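Local coordinates for toll-like receptor 6, Variable lymphocyte receptor B (Mus musculus, PDB 3A79), which probably recognises diacylated microbial lipopeptides together with a partner Toll-like receptor, here as an ectodomain fused to a hagfish lymphocyte-receptor fragment, at residues B[363-367]-B[387-391]; B[457-463]-B[479-485]. One frame throughout, in Å; residues are numbered along the deposited sequence.

How the contacts relate
From the N terminus, the chain leaves strand 357-359 into 363-367, passes through strand 381-383 and returns at 387-391, so contact 1 closes one turn of the leucine-rich-repeat solenoid. Further on, 457-463 follows strand 454-456. Segment 479-485 leads on from strand 477-479, and contact 2 closes another such turn. The two loops run in series, neither nesting nor crossing. The centres of contact 1 and contact 2 lie about 21 Å apart, and the nearest atoms of contact 1 and contact 2 are about 9 Å apart. Each contact joins equivalent bends of consecutive coils, just beyond the parallel strands. Contact 1 adjoins the other protein of the assembly; contact 2 probably lies at the engineered join.

Contact 1: B[363-367]-B[387-391]; sequences NVFTD and NGLKN
N387 lays its side chain alongside those of N363 and F365, all pointing the same way. Its amide plane is turned 44° from the N363 amide and 33° from the F365 ring, so it stacks squarely on neither. N387 CG lies 3.8 Å from F365 CB, at the root of the ring, and the end of the N387 amide reaches into the bend of 363-365 near the backbone nitrogens there. This is the setting of the consensus asparagine in leucine-rich repeats, which usually binds the backbone of an adjoining turn. One residue on, the backbone bond from G388 N to F365 O (3.0 Å) fixes the two coils against each other.

At the far end D367 does the gripping. Its CG stands between the backbone N and the carbonyl carbon (chi1 47°), which swings the carboxylate across to the opposite coil. There a single oxygen, OD1, accepts two backbone N-H groups on its anti side: K390 N at 3.2 Å from one face of the carboxylate plane, and N391 N, also at 3.2 Å from OD1, from the other. Between these polar ends the buried L389 lies against the 363-367 backbone, the exact place of its CD2 being doubtful.

K390 sends its amine away to a salt bridge with an acidic side chain of the other protein, and T366 packs on an aromatic side chain of that protein, so this edge belongs to an interface. Within the chain, T366 OG1 bonds to S368 OG.

The two segments run almost parallel, following strands 357-359 and 381-383 of the TLR6 part. Beyond them helix 394-397 closes the end, with K394 against D367 and V395 against L389, and the F365 ring meets that of F360.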
# COMPACT_ATOMS: atom_id res chain seq x y z
N ASN B 363 -5.57 -6.22 -6.13
CA ASN B 363 -6.62 -6.05 -5.15
C ASN B 363 -6.05 -5.23 -4.02
O ASN B 363 -5.22 -4.36 -4.24
CB ASN B 363 -7.10 -7.40 -4.64
CG ASN B 363 -7.61 -8.29 -5.74
OD1 ASN B 363 -7.14 -9.42 -5.90
ND2 ASN B 363 -8.55 -7.78 -6.53
N VAL B 364 -6.48 -5.52 -2.80
CA VAL B 364 -5.92 -4.87 -1.63
C VAL B 364 -5.59 -5.94 -0.57
O VAL B 364 -5.89 -5.76 0.61
CB VAL B 364 -6.88 -3.79 -1.08
CG1 VAL B 364 -6.12 -2.79 -0.20
CG2 VAL B 364 -7.59 -3.07 -2.24
N PHE B 365 -4.97 -7.04 -1.02
CA PHE B 365 -4.56 -8.13 -0.13
C PHE B 365 -3.41 -7.75 0.81
O PHE B 365 -2.65 -6.84 0.54
CB PHE B 365 -4.12 -9.35 -0.94
CG PHE B 365 -5.26 -10.17 -1.49
CD1 PHE B 365 -6.53 -9.62 -1.63
CD2 PHE B 365 -5.05 -11.49 -1.90
CE1 PHE B 365 -7.57 -10.37 -2.14
CE2 PHE B 365 -6.09 -12.24 -2.42
CZ PHE B 365 -7.34 -11.68 -2.54
N THR B 366 -3.28 -8.48 1.91
CA THR B 366 -2.21 -8.21 2.85
C THR B 366 -1.34 -9.44 3.07
O THR B 366 -1.63 -10.52 2.54
CB THR B 366 -2.76 -7.71 4.20
OG1 THR B 366 -3.55 -8.73 4.83
CG2 THR B 366 -3.60 -6.46 3.97
N ASP B 367 -0.27 -9.27 3.83
CA ASP B 367 0.67 -10.35 4.11
C ASP B 367 0.06 -11.43 5.01
O ASP B 367 0.67 -12.48 5.22
CB ASP B 367 1.96 -9.80 4.73
CG ASP B 367 1.69 -8.82 5.85
OD1 ASP B 367 2.24 -7.69 5.80
OD2 ASP B 367 0.93 -9.17 6.78
N ASN B 387 -0.70 -5.68 -4.88
CA ASN B 387 -1.46 -5.63 -3.64
C ASN B 387 -0.72 -4.86 -2.54
O ASN B 387 0.17 -4.06 -2.82
CB ASN B 387 -1.83 -7.04 -3.19
CG ASN B 387 -2.83 -7.70 -4.13
OD1 ASN B 387 -2.46 -8.46 -5.03
ND2 ASN B 387 -4.10 -7.40 -3.93
N GLY B 388 -1.09 -5.10 -1.28
CA GLY B 388 -0.50 -4.38 -0.17
C GLY B 388 0.36 -5.21 0.76
O GLY B 388 0.39 -4.95 1.96
N LEU B 389 1.06 -6.21 0.24
CA LEU B 389 1.89 -7.08 1.09
C LEU B 389 3.05 -6.31 1.71
O LEU B 389 3.93 -5.84 1.00
CB LEU B 389 2.44 -8.26 0.30
CG LEU B 389 1.47 -9.24 -0.35
CD1 LEU B 389 2.15 -10.57 -0.63
CD2 LEU B 389 0.29 -9.42 0.55
N LYS B 390 3.07 -6.21 3.04
CA LYS B 390 4.08 -5.39 3.71
C LYS B 390 5.36 -6.16 4.05
O LYS B 390 6.44 -5.84 3.55
CB LYS B 390 3.51 -4.79 5.00
CG LYS B 390 3.69 -3.29 5.16
CD LYS B 390 2.47 -2.54 4.61
CE LYS B 390 2.30 -1.19 5.28
NZ LYS B 390 3.56 -0.36 5.24
N ASN B 391 5.23 -7.19 4.89
CA ASN B 391 6.37 -7.83 5.52
C ASN B 391 6.97 -9.04 4.80
O ASN B 391 6.54 -10.18 5.01
CB ASN B 391 6.00 -8.21 6.96
CG ASN B 391 7.16 -8.81 7.73
OD1 ASN B 391 7.07 -9.06 8.92
ND2 ASN B 391 8.28 -9.03 7.04

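Contact 2: B[457-463]-B[479-485]; sequences LHNNRIM and NVASNQL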
# COMPACT_ATOMS: atom_id res chain seq x y z
N LEU B 457 14.45 -9.25 -8.79
CA LEU B 457 14.49 -8.26 -7.71
C LEU B 457 14.61 -6.83 -8.23
O LEU B 457 14.99 -5.93 -7.47
CB LEU B 457 15.66 -8.54 -6.76
CG LEU B 457 15.34 -9.25 -5.44
CD1 LEU B 457 16.59 -9.85 -4.82
CD2 LEU B 457 14.66 -8.29 -4.48
N HIS B 458 14.29 -6.60 -9.49
CA HIS B 458 14.44 -5.27 -10.07
C HIS B 458 13.46 -4.27 -9.48
O HIS B 458 12.41 -4.64 -8.96
CB HIS B 458 14.34 -5.30 -11.60
CG HIS B 458 12.94 -5.27 -12.13
ND1 HIS B 458 12.29 -6.39 -12.58
CD2 HIS B 458 12.07 -4.24 -12.30
CE1 HIS B 458 11.07 -6.07 -12.99
NE2 HIS B 458 10.92 -4.77 -12.84
N ASN B 459 13.81 -3.00 -9.58
CA ASN B 459 12.98 -1.93 -9.05
C ASN B 459 12.83 -2.00 -7.54
O ASN B 459 11.77 -1.73 -6.98
CB ASN B 459 11.63 -1.90 -9.76
CG ASN B 459 10.94 -0.56 -9.65
OD1 ASN B 459 11.57 0.45 -9.34
ND2 ASN B 459 9.63 -0.53 -9.90
N ASN B 460 13.91 -2.36 -6.87
CA ASN B 460 13.92 -2.30 -5.42
C ASN B 460 14.91 -1.30 -4.82
O ASN B 460 15.26 -0.30 -5.46
CB ASN B 460 14.12 -3.69 -4.84
CG ASN B 460 12.83 -4.47 -4.76
OD1 ASN B 460 12.66 -5.48 -5.43
ND2 ASN B 460 11.90 -3.98 -3.94
N ARG B 461 15.35 -1.55 -3.59
CA ARG B 461 16.13 -0.56 -2.86
C ARG B 461 17.35 -1.18 -2.18
O ARG B 461 17.60 -0.93 -1.00
CB ARG B 461 15.24 0.16 -1.85
CG ARG B 461 14.03 0.81 -2.48
CD ARG B 461 13.69 2.13 -1.82
NE ARG B 461 13.26 3.13 -2.80
CZ ARG B 461 12.04 3.65 -2.85
NH1 ARG B 461 11.13 3.29 -1.97
NH2 ARG B 461 11.74 4.56 -3.79
N ILE B 462 18.10 -1.96 -2.95
CA ILE B 462 19.23 -2.71 -2.42
C ILE B 462 20.59 -2.05 -2.61
O ILE B 462 21.03 -1.86 -3.74
CB ILE B 462 19.30 -4.09 -3.08
CG1 ILE B 462 17.97 -4.83 -2.91
CG2 ILE B 462 20.48 -4.88 -2.52
CD1 ILE B 462 17.75 -5.97 -3.91
N MET B 463 21.24 -1.70 -1.50
CA MET B 463 22.68 -1.40 -1.48
C MET B 463 23.27 -2.42 -0.53
O MET B 463 24.23 -3.12 -0.83
CB MET B 463 22.95 -0.03 -0.89
CG MET B 463 21.92 1.04 -1.18
SD MET B 463 21.84 2.24 0.16
CE MET B 463 23.48 2.04 0.88
N ASN B 479 17.96 -10.57 -11.62
CA ASN B 479 17.70 -9.20 -12.00
C ASN B 479 17.80 -8.29 -10.79
O ASN B 479 16.87 -8.19 -10.00
CB ASN B 479 16.34 -9.08 -12.67
CG ASN B 479 16.09 -7.69 -13.22
OD1 ASN B 479 16.77 -6.73 -12.84
ND2 ASN B 479 15.13 -7.58 -14.13
N VAL B 480 18.95 -7.65 -10.64
CA VAL B 480 19.15 -6.69 -9.57
C VAL B 480 19.16 -5.30 -10.17
O VAL B 480 19.67 -4.36 -9.57
CB VAL B 480 20.46 -6.94 -8.84
CG1 VAL B 480 20.35 -8.17 -7.96
CG2 VAL B 480 21.58 -7.11 -9.85
N ALA B 481 18.59 -5.19 -11.37
CA ALA B 481 18.52 -3.91 -12.08
C ALA B 481 17.84 -2.82 -11.26
O ALA B 481 17.46 -3.04 -10.11
CB ALA B 481 17.81 -4.09 -13.42
N SER B 482 17.67 -1.65 -11.86
CA SER B 482 17.04 -0.50 -11.20
C SER B 482 17.06 -0.51 -9.67
O SER B 482 16.00 -0.42 -9.05
CB SER B 482 15.60 -0.30 -11.70
OG SER B 482 15.58 0.40 -12.93
N ASN B 483 18.25 -0.61 -9.08
CA ASN B 483 18.40 -0.53 -7.63
C ASN B 483 19.27 0.64 -7.13
O ASN B 483 19.29 1.71 -7.73
CB ASN B 483 18.92 -1.86 -7.06
CG ASN B 483 17.79 -2.85 -6.76
OD1 ASN B 483 17.15 -3.36 -7.67
ND2 ASN B 483 17.56 -3.12 -5.48
N GLN B 484 19.96 0.42 -6.02
CA GLN B 484 20.81 1.45 -5.41
C GLN B 484 22.22 0.91 -5.12
O GLN B 484 22.93 1.43 -4.24
CB GLN B 484 20.19 1.94 -4.11
CG GLN B 484 18.79 2.53 -4.23
CD GLN B 484 18.34 3.19 -2.93
OE1 GLN B 484 19.16 3.49 -2.05
NE2 GLN B 484 17.03 3.41 -2.79
N LEU B 485 22.61 -0.12 -5.86
CA LEU B 485 23.90 -0.79 -5.65
C LEU B 485 25.07 0.02 -6.17
O LEU B 485 25.06 0.47 -7.32
CB LEU B 485 23.91 -2.18 -6.30
CG LEU B 485 23.34 -3.33 -5.49
CD1 LEU B 485 23.15 -4.56 -6.36
CD2 LEU B 485 24.24 -3.64 -4.30
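The H458 imidazole and the N479 amide are tilted 28° from each other, and the amide sits obliquely by the ring, with N479 CG 3.4 Å from H458 CB. The ring's own bonds go elsewhere: ND1 to D456 and NE2 to O7 of a glycan sugar. At the other end Q484 NE2 lies at the edge of the R461 guanidinium, near the guanidinium plane; the Q484 amide is turned 64° from that plane, and Q484 NE2 is 3.7 Å from R461 CD.

N479, its CG anti to the backbone N (chi1 -173°), folds back so that OD1 accepts from A481 N in an Asx turn, though the placing of OD1 is doubtful. An alanine here is likely to leave A481 N without that acceptor and the base of the H458 ring without its amide neighbour. The backbone adds L457 N to N479 O (2.9 Å) and a weak bond from Q484 N to I462 O (3.4 Å). Next to this bond, I462 CG2 rests 4.3 Å from L485 CD2, while M463 CG lies 3.5 Å from Q484 CB.

Segment 479-485 probably spans the engineered join, so the pairings of its later residues with 457-463 probably arise from the fusion and should not be read as native TLR6 contacts. Backbone and amide groups dominate the chemistry, and the carboxylate of D456 together with the sugar oxygen would probably favour a protonated H458.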